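Local coordinates for calcium uptake protein 3, mitochondrial (Homo sapiens, PDB 6AGI) that senses mitochondrial calcium through its EF-hand domains and, as a disulfide-linked heterodimer with MICU1, regulates the mitochondrial calcium uniporter channel, at residues I244-Y249 against D294-F299; F300-N305 against L338-H343. All coordinates share one frame; numbering follows the deposited sequence.

Contact 1. Residues I244-Y249 against D294-F299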
loop_
_atom_site.group_PDB
_atom_site.type_symbol
_atom_site.label_atom_id
_atom_site.label_comp_id
_atom_site.label_asym_id
_atom_site.label_seq_id
_atom_site.Cartn_x
_atom_site.Cartn_y
_atom_site.Cartn_z
ATOM N N ILE B 244 -1.090 -25.898 -0.315
ATOM C CA ILE B 244 -1.809 -26.623 -1.353
ATOM C C ILE B 244 -1.268 -26.261 -2.728
ATOM O O ILE B 244 -1.122 -27.135 -3.593
ATOM C CB ILE B 244 -3.322 -26.380 -1.238
ATOM C CG1 ILE B 244 -3.855 -27.096 -0.003
ATOM C CG2 ILE B 244 -4.056 -26.870 -2.482
ATOM C CD1 ILE B 244 -5.144 -26.496 0.578
ATOM N N GLU B 245 -0.936 -24.985 -2.965
ATOM C CA GLU B 245 -0.396 -24.673 -4.295
ATOM C C GLU B 245 0.962 -25.344 -4.499
ATOM O O GLU B 245 1.171 -26.094 -5.474
ATOM C CB GLU B 245 -0.273 -23.159 -4.473
ATOM C CG GLU B 245 -1.409 -22.452 -5.262
ATOM C CD GLU B 245 -1.364 -22.705 -6.784
ATOM O OE1 GLU B 245 -0.375 -22.269 -7.430
ATOM O OE2 GLU B 245 -2.308 -23.338 -7.331
ATOM N N PHE B 246 1.871 -25.147 -3.536
ATOM C CA PHE B 246 3.212 -25.716 -3.630
ATOM C C PHE B 246 3.146 -27.214 -3.884
ATOM O O PHE B 246 3.651 -27.710 -4.904
ATOM C CB PHE B 246 4.003 -25.409 -2.346
ATOM C CG PHE B 246 5.439 -25.850 -2.407
ATOM C CD1 PHE B 246 6.403 -25.058 -3.008
ATOM C CD2 PHE B 246 5.824 -27.066 -1.878
ATOM C CE1 PHE B 246 7.739 -25.477 -3.100
ATOM C CE2 PHE B 246 7.152 -27.484 -1.954
ATOM C CZ PHE B 246 8.113 -26.689 -2.574
ATOM N N LEU B 247 2.429 -27.927 -3.009
ATOM C CA LEU B 247 2.292 -29.373 -3.117
ATOM C C LEU B 247 1.602 -29.765 -4.417
ATOM O O LEU B 247 1.864 -30.844 -4.958
ATOM C CB LEU B 247 1.496 -29.887 -1.915
ATOM C CG LEU B 247 2.135 -29.858 -0.519
ATOM C CD1 LEU B 247 1.087 -30.056 0.575
ATOM C CD2 LEU B 247 3.203 -30.912 -0.389
ATOM N N SER B 248 0.700 -28.919 -4.920
ATOM C CA SER B 248 0.110 -29.151 -6.229
ATOM C C SER B 248 1.159 -29.159 -7.322
ATOM O O SER B 248 0.887 -29.667 -8.418
ATOM C CB SER B 248 -0.958 -28.100 -6.547
ATOM O OG SER B 248 -2.106 -28.250 -5.723
ATOM N N TYR B 249 2.344 -28.586 -7.078
ATOM C CA TYR B 249 3.374 -28.691 -8.108
ATOM C C TYR B 249 4.588 -29.540 -7.751
ATOM O O TYR B 249 5.331 -29.915 -8.659
ATOM C CB TYR B 249 3.864 -27.299 -8.528
ATOM C CG TYR B 249 2.783 -26.490 -9.211
ATOM C CD1 TYR B 249 1.819 -25.831 -8.459
ATOM C CD2 TYR B 249 2.704 -26.407 -10.595
ATOM C CE1 TYR B 249 0.826 -25.095 -9.052
ATOM C CE2 TYR B 249 1.702 -25.672 -11.199
ATOM C CZ TYR B 249 0.765 -25.016 -10.416
ATOM O OH TYR B 249 -0.245 -24.265 -10.976
ATOM N N ASP B 294 10.038 -23.053 1.927
ATOM C CA ASP B 294 10.321 -21.864 2.710
ATOM C C ASP B 294 10.513 -20.667 1.797
ATOM O O ASP B 294 10.078 -19.557 2.122
ATOM C CB ASP B 294 11.548 -22.086 3.588
ATOM C CG ASP B 294 11.203 -22.762 4.891
ATOM O OD1 ASP B 294 9.988 -22.877 5.192
ATOM O OD2 ASP B 294 12.147 -23.196 5.598
ATOM N N GLU B 295 11.177 -20.876 0.655
ATOM C CA GLU B 295 11.447 -19.781 -0.274
ATOM C C GLU B 295 10.173 -19.318 -0.956
ATOM O O GLU B 295 9.960 -18.116 -1.141
ATOM C CB GLU B 295 12.499 -20.207 -1.306
ATOM C CG GLU B 295 13.856 -20.522 -0.695
ATOM C CD GLU B 295 14.783 -21.229 -1.649
ATOM O OE1 GLU B 295 14.367 -21.486 -2.796
ATOM O OE2 GLU B 295 15.910 -21.581 -1.227
ATOM N N PHE B 296 9.316 -20.264 -1.321
ATOM C CA PHE B 296 8.040 -19.957 -1.951
ATOM C C PHE B 296 7.138 -19.175 -0.988
ATOM O O PHE B 296 6.529 -18.158 -1.366
ATOM C CB PHE B 296 7.495 -21.306 -2.449
ATOM C CG PHE B 296 6.083 -21.325 -2.931
ATOM C CD1 PHE B 296 5.013 -21.356 -2.067
ATOM C CD2 PHE B 296 5.841 -21.383 -4.291
ATOM C CE1 PHE B 296 3.715 -21.427 -2.557
ATOM C CE2 PHE B 296 4.558 -21.448 -4.798
ATOM C CZ PHE B 296 3.489 -21.462 -3.932
ATOM N N ARG B 297 7.097 -19.589 0.282
ATOM C CA ARG B 297 6.375 -18.824 1.300
ATOM C C ARG B 297 7.014 -17.461 1.537
ATOM O O ARG B 297 6.304 -16.472 1.732
ATOM C CB ARG B 297 6.264 -19.637 2.601
ATOM C CG ARG B 297 5.313 -19.029 3.630
ATOM C CD ARG B 297 4.996 -19.938 4.854
ATOM N NE ARG B 297 6.132 -20.650 5.426
ATOM C CZ ARG B 297 6.059 -21.397 6.526
ATOM N NH1 ARG B 297 4.906 -21.538 7.176
ATOM N NH2 ARG B 297 7.150 -21.989 6.990
ATOM N N SER B 298 8.345 -17.409 1.634
ATOM C CA SER B 298 9.047 -16.134 1.737
ATOM C C SER B 298 8.552 -15.171 0.677
ATOM O O SER B 298 8.147 -14.038 0.970
ATOM C CB SER B 298 10.543 -16.360 1.597
ATOM O OG SER B 298 11.095 -16.669 2.864
ATOM N N PHE B 299 8.533 -15.633 -0.568
ATOM C CA PHE B 299 8.204 -14.731 -1.658
ATOM C C PHE B 299 6.745 -14.298 -1.631
ATOM O O PHE B 299 6.447 -13.133 -1.915
ATOM C CB PHE B 299 8.561 -15.365 -3.001
ATOM C CG PHE B 299 8.317 -14.474 -4.159
ATOM C CD1 PHE B 299 9.286 -13.566 -4.534
ATOM C CD2 PHE B 299 7.119 -14.478 -4.835
ATOM C CE1 PHE B 299 9.083 -12.711 -5.583
ATOM C CE2 PHE B 299 6.914 -13.620 -5.882
ATOM C CZ PHE B 299 7.893 -12.744 -6.262
#

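Contact 2. Residues F300-N305 against L338-H343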
loop_
_atom_site.group_PDB
_atom_site.type_symbol
_atom_site.label_atom_id
_atom_site.label_comp_id
_atom_site.label_asym_id
_atom_site.label_seq_id
_atom_site.Cartn_x
_atom_site.Cartn_y
_atom_site.Cartn_z
ATOM N N PHE B 300 5.822 -15.161 -1.227
ATOM C CA PHE B 300 4.471 -14.606 -1.187
ATOM C C PHE B 300 4.189 -13.741 0.057
ATOM O O PHE B 300 3.428 -12.758 -0.029
ATOM C CB PHE B 300 3.469 -15.733 -1.413
ATOM C CG PHE B 300 3.557 -16.294 -2.816
ATOM C CD1 PHE B 300 2.914 -15.656 -3.867
ATOM C CD2 PHE B 300 4.377 -17.373 -3.108
ATOM C CE1 PHE B 300 3.025 -16.109 -5.163
ATOM C CE2 PHE B 300 4.486 -17.846 -4.408
ATOM C CZ PHE B 300 3.805 -17.205 -5.436
ATOM N N GLN B 301 4.835 -14.000 1.188
ATOM C CA GLN B 301 4.738 -13.033 2.277
ATOM C C GLN B 301 5.251 -11.676 1.822
ATOM O O GLN B 301 4.623 -10.625 2.081
ATOM C CB GLN B 301 5.492 -13.539 3.505
ATOM C CG GLN B 301 4.615 -14.395 4.418
ATOM C CD GLN B 301 5.409 -15.298 5.339
ATOM O OE1 GLN B 301 6.632 -15.181 5.460
ATOM N NE2 GLN B 301 4.715 -16.239 5.970
ATOM N N PHE B 302 6.375 -11.688 1.100
ATOM C CA PHE B 302 6.928 -10.453 0.545
ATOM C C PHE B 302 5.949 -9.776 -0.421
ATOM O O PHE B 302 5.782 -8.541 -0.394
ATOM C CB PHE B 302 8.244 -10.775 -0.154
ATOM C CG PHE B 302 8.675 -9.740 -1.125
ATOM C CD1 PHE B 302 9.020 -8.468 -0.691
ATOM C CD2 PHE B 302 8.681 -10.007 -2.476
ATOM C CE1 PHE B 302 9.397 -7.495 -1.597
ATOM C CE2 PHE B 302 9.047 -9.032 -3.383
ATOM C CZ PHE B 302 9.408 -7.777 -2.950
ATOM N N LEU B 303 5.242 -10.565 -1.250
ATOM C CA LEU B 303 4.261 -9.935 -2.139
ATOM C C LEU B 303 3.144 -9.293 -1.354
ATOM O O LEU B 303 2.574 -8.293 -1.807
ATOM C CB LEU B 303 3.640 -10.908 -3.138
ATOM C CG LEU B 303 4.544 -11.327 -4.274
ATOM C CD1 LEU B 303 3.797 -12.159 -5.318
ATOM C CD2 LEU B 303 5.216 -10.091 -4.847
ATOM N N ASN B 304 2.839 -9.812 -0.165
ATOM C CA ASN B 304 1.816 -9.082 0.557
ATOM C C ASN B 304 2.372 -7.866 1.276
ATOM O O ASN B 304 1.589 -7.002 1.679
ATOM C CB ASN B 304 1.047 -10.002 1.509
ATOM C CG ASN B 304 0.025 -10.831 0.770
ATOM O OD1 ASN B 304 -0.240 -10.586 -0.399
ATOM N ND2 ASN B 304 -0.566 -11.787 1.438
ATOM N N ASN B 305 3.694 -7.735 1.371
ATOM C CA ASN B 305 4.311 -6.550 1.960
ATOM C C ASN B 305 4.928 -5.661 0.871
ATOM O O ASN B 305 5.918 -4.927 1.088
ATOM C CB ASN B 305 5.350 -6.988 2.980
ATOM C CG ASN B 305 4.805 -7.054 4.376
ATOM O OD1 ASN B 305 4.718 -8.137 4.976
ATOM N ND2 ASN B 305 4.399 -5.905 4.901
ATOM N N LEU B 338 11.792 -10.283 5.967
ATOM C CA LEU B 338 12.050 -11.605 5.414
ATOM C C LEU B 338 13.466 -11.716 4.864
ATOM O O LEU B 338 14.012 -10.757 4.309
ATOM C CB LEU B 338 11.061 -11.932 4.309
ATOM C CG LEU B 338 9.610 -11.733 4.665
ATOM C CD1 LEU B 338 8.933 -11.318 3.418
ATOM C CD2 LEU B 338 9.008 -13.021 5.202
ATOM N N LYS B 339 14.051 -12.914 5.007
ATOM C CA LYS B 339 15.378 -13.213 4.478
ATOM C C LYS B 339 15.186 -14.114 3.267
ATOM O O LYS B 339 14.757 -15.268 3.405
ATOM C CB LYS B 339 16.279 -13.862 5.536
ATOM C CG LYS B 339 16.460 -13.020 6.807
ATOM C CD LYS B 339 17.483 -13.605 7.782
ATOM C CE LYS B 339 17.372 -12.958 9.184
ATOM N NZ LYS B 339 17.464 -13.919 10.346
ATOM N N PHE B 340 15.493 -13.573 2.087
ATOM C CA PHE B 340 15.414 -14.294 0.826
ATOM C C PHE B 340 16.737 -15.014 0.625
ATOM O O PHE B 340 17.801 -14.429 0.867
ATOM C CB PHE B 340 15.193 -13.326 -0.333
ATOM C CG PHE B 340 13.760 -12.910 -0.567
ATOM C CD1 PHE B 340 12.796 -12.992 0.421
ATOM C CD2 PHE B 340 13.390 -12.411 -1.812
ATOM C CE1 PHE B 340 11.501 -12.583 0.154
ATOM C CE2 PHE B 340 12.107 -12.005 -2.076
ATOM C CZ PHE B 340 11.167 -12.094 -1.112
ATOM N N SER B 341 16.682 -16.279 0.210
ATOM C CA SER B 341 17.898 -16.962 -0.187
ATOM C C SER B 341 18.479 -16.325 -1.450
ATOM O O SER B 341 17.744 -15.793 -2.285
ATOM C CB SER B 341 17.620 -18.433 -0.441
ATOM O OG SER B 341 16.845 -18.620 -1.616
ATOM N N PRO B 342 19.804 -16.368 -1.621
ATOM C CA PRO B 342 20.380 -15.873 -2.878
ATOM C C PRO B 342 19.874 -16.643 -4.062
ATOM O O PRO B 342 19.845 -16.121 -5.183
ATOM C CB PRO B 342 21.889 -16.066 -2.680
ATOM C CG PRO B 342 22.059 -16.053 -1.201
ATOM C CD PRO B 342 20.852 -16.784 -0.676
ATOM N N HIS B 343 19.491 -17.897 -3.858
ATOM C CA HIS B 343 18.867 -18.617 -4.950
ATOM C C HIS B 343 17.532 -17.982 -5.330
ATOM O O HIS B 343 17.254 -17.765 -6.516
ATOM C CB HIS B 343 18.671 -20.085 -4.595
ATOM C CG HIS B 343 18.052 -20.854 -5.713
ATOM N ND1 HIS B 343 16.806 -21.433 -5.622
ATOM C CD2 HIS B 343 18.488 -21.081 -6.974
ATOM C CE1 HIS B 343 16.513 -22.013 -6.772
ATOM N NE2 HIS B 343 17.516 -21.814 -7.608
#

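Contact 1. Residues I244-Y249 against D294-F299
Phe246 and Phe296 meet as two aromatic rings between helix 227-250 and helix 293-304, and the helices come together at this pair: their CA atoms, 7.7 Å apart, are the closest across the two segments. The rings form an edge-to-face pair in which Phe246 presents its edge to the face of Phe296. Their centroids are 5.3 Å apart and their planes are inclined by 66°, tilted from a strictly perpendicular T. The atom of Phe246 that reaches furthest in is CD1, which lies above the rim of the Phe296 ring, 3.7 Å from Phe296 CG. Over the same face, Phe246 CB makes a CH-pi contact 4.2 Å from the ring centroid, only 19° off the ring normal, so both the root of the Phe246 side chain and one ring edge rest on one aromatic surface.

Each phenylalanine has CG anti to its backbone N (chi1 -175° in Phe246), and with both side chains directed at the opposite helix they slide past each other in opposite directions. The far end of the Phe296 ring points at helix 227-250, where CZ lies 4.2 Å from Glu245 CB. Glu245 joins through its aliphatic root, and its chain then bends at chi2.

No hydrogen bond crosses between the segments, so the contact is apolar. Around it, Phe293 meets Phe246 edge-to-face, Phe300 meets Phe296, and Ile256 touches both phenylalanine side chains. Strand 255-256, just beyond helix 227-250, pairs antiparallel with strand 291-292, just before helix 293-304. This topology is consistent with a paired EF-hand unit, in which the entering helix of one hand packs against the exiting helix of the other, here the degenerate EF-hand 2.

Contact 2. Residues F300-N305 against L338-H343
This is an apolar, partly buried contact in which a linker between EF-hand helices packs on the last turns of helix 293-304, the closing helix of degenerate EF-hand 2. Residues 338-341 lie in the connection between helix 325-336 and helix 342-352, which leads into the calcium loop of EF-hand 3. The backbones are nearest at Phe302 and Leu338, with 7.2 Å between their CA atoms. Leu338 has the most surface buried here, and it forks over the helix: CD1 packs 3.7 Å from Phe302 CB, while CD2 lies against the side chain of Gln301, 3.9 Å from its CB. Gln301 and Leu338 cross at about a right angle.

Phe340 approaches beside Leu338 and forms an offset edge-to-face pair with Phe302, its edge directed at the Phe302 face. The centroids are 5.2 Å apart and the planes stand at 88°, almost perpendicular. With CG anti to the backbone N (chi1 161°), the Phe302 ring runs on past Phe340 CZ, and the two side chains cross at about a right angle. On helix 306-312, Phe309 also pairs edge-to-face with Phe302. Phe340 CZ is its closest atom to Phe302, 3.3 Å from Phe302 CB, which lies at the edge of the Phe340 ring near its plane.

Overall arrangement
Both contacts use helix 293-304, contact 1 on its first half and contact 2 on its second, with centres 12 Å apart. Along the chain they are in series: contact 1 closes before contact 2 opens. They also touch directly: a weak hydrogen bond joins Glu295 OE2 to Ser341 OG at 3.1 Å, and the backbone Ser298 O lies 3.7 Å from Leu338 CD1. Helix 293-304, the closing helix of degenerate EF-hand 2, thus packs on helix 227-250 with one half and on the segment leading into EF-hand 3 with the other. Neither contact binds calcium; the Leu338 side chain is about 13 Å from a bound calcium ion.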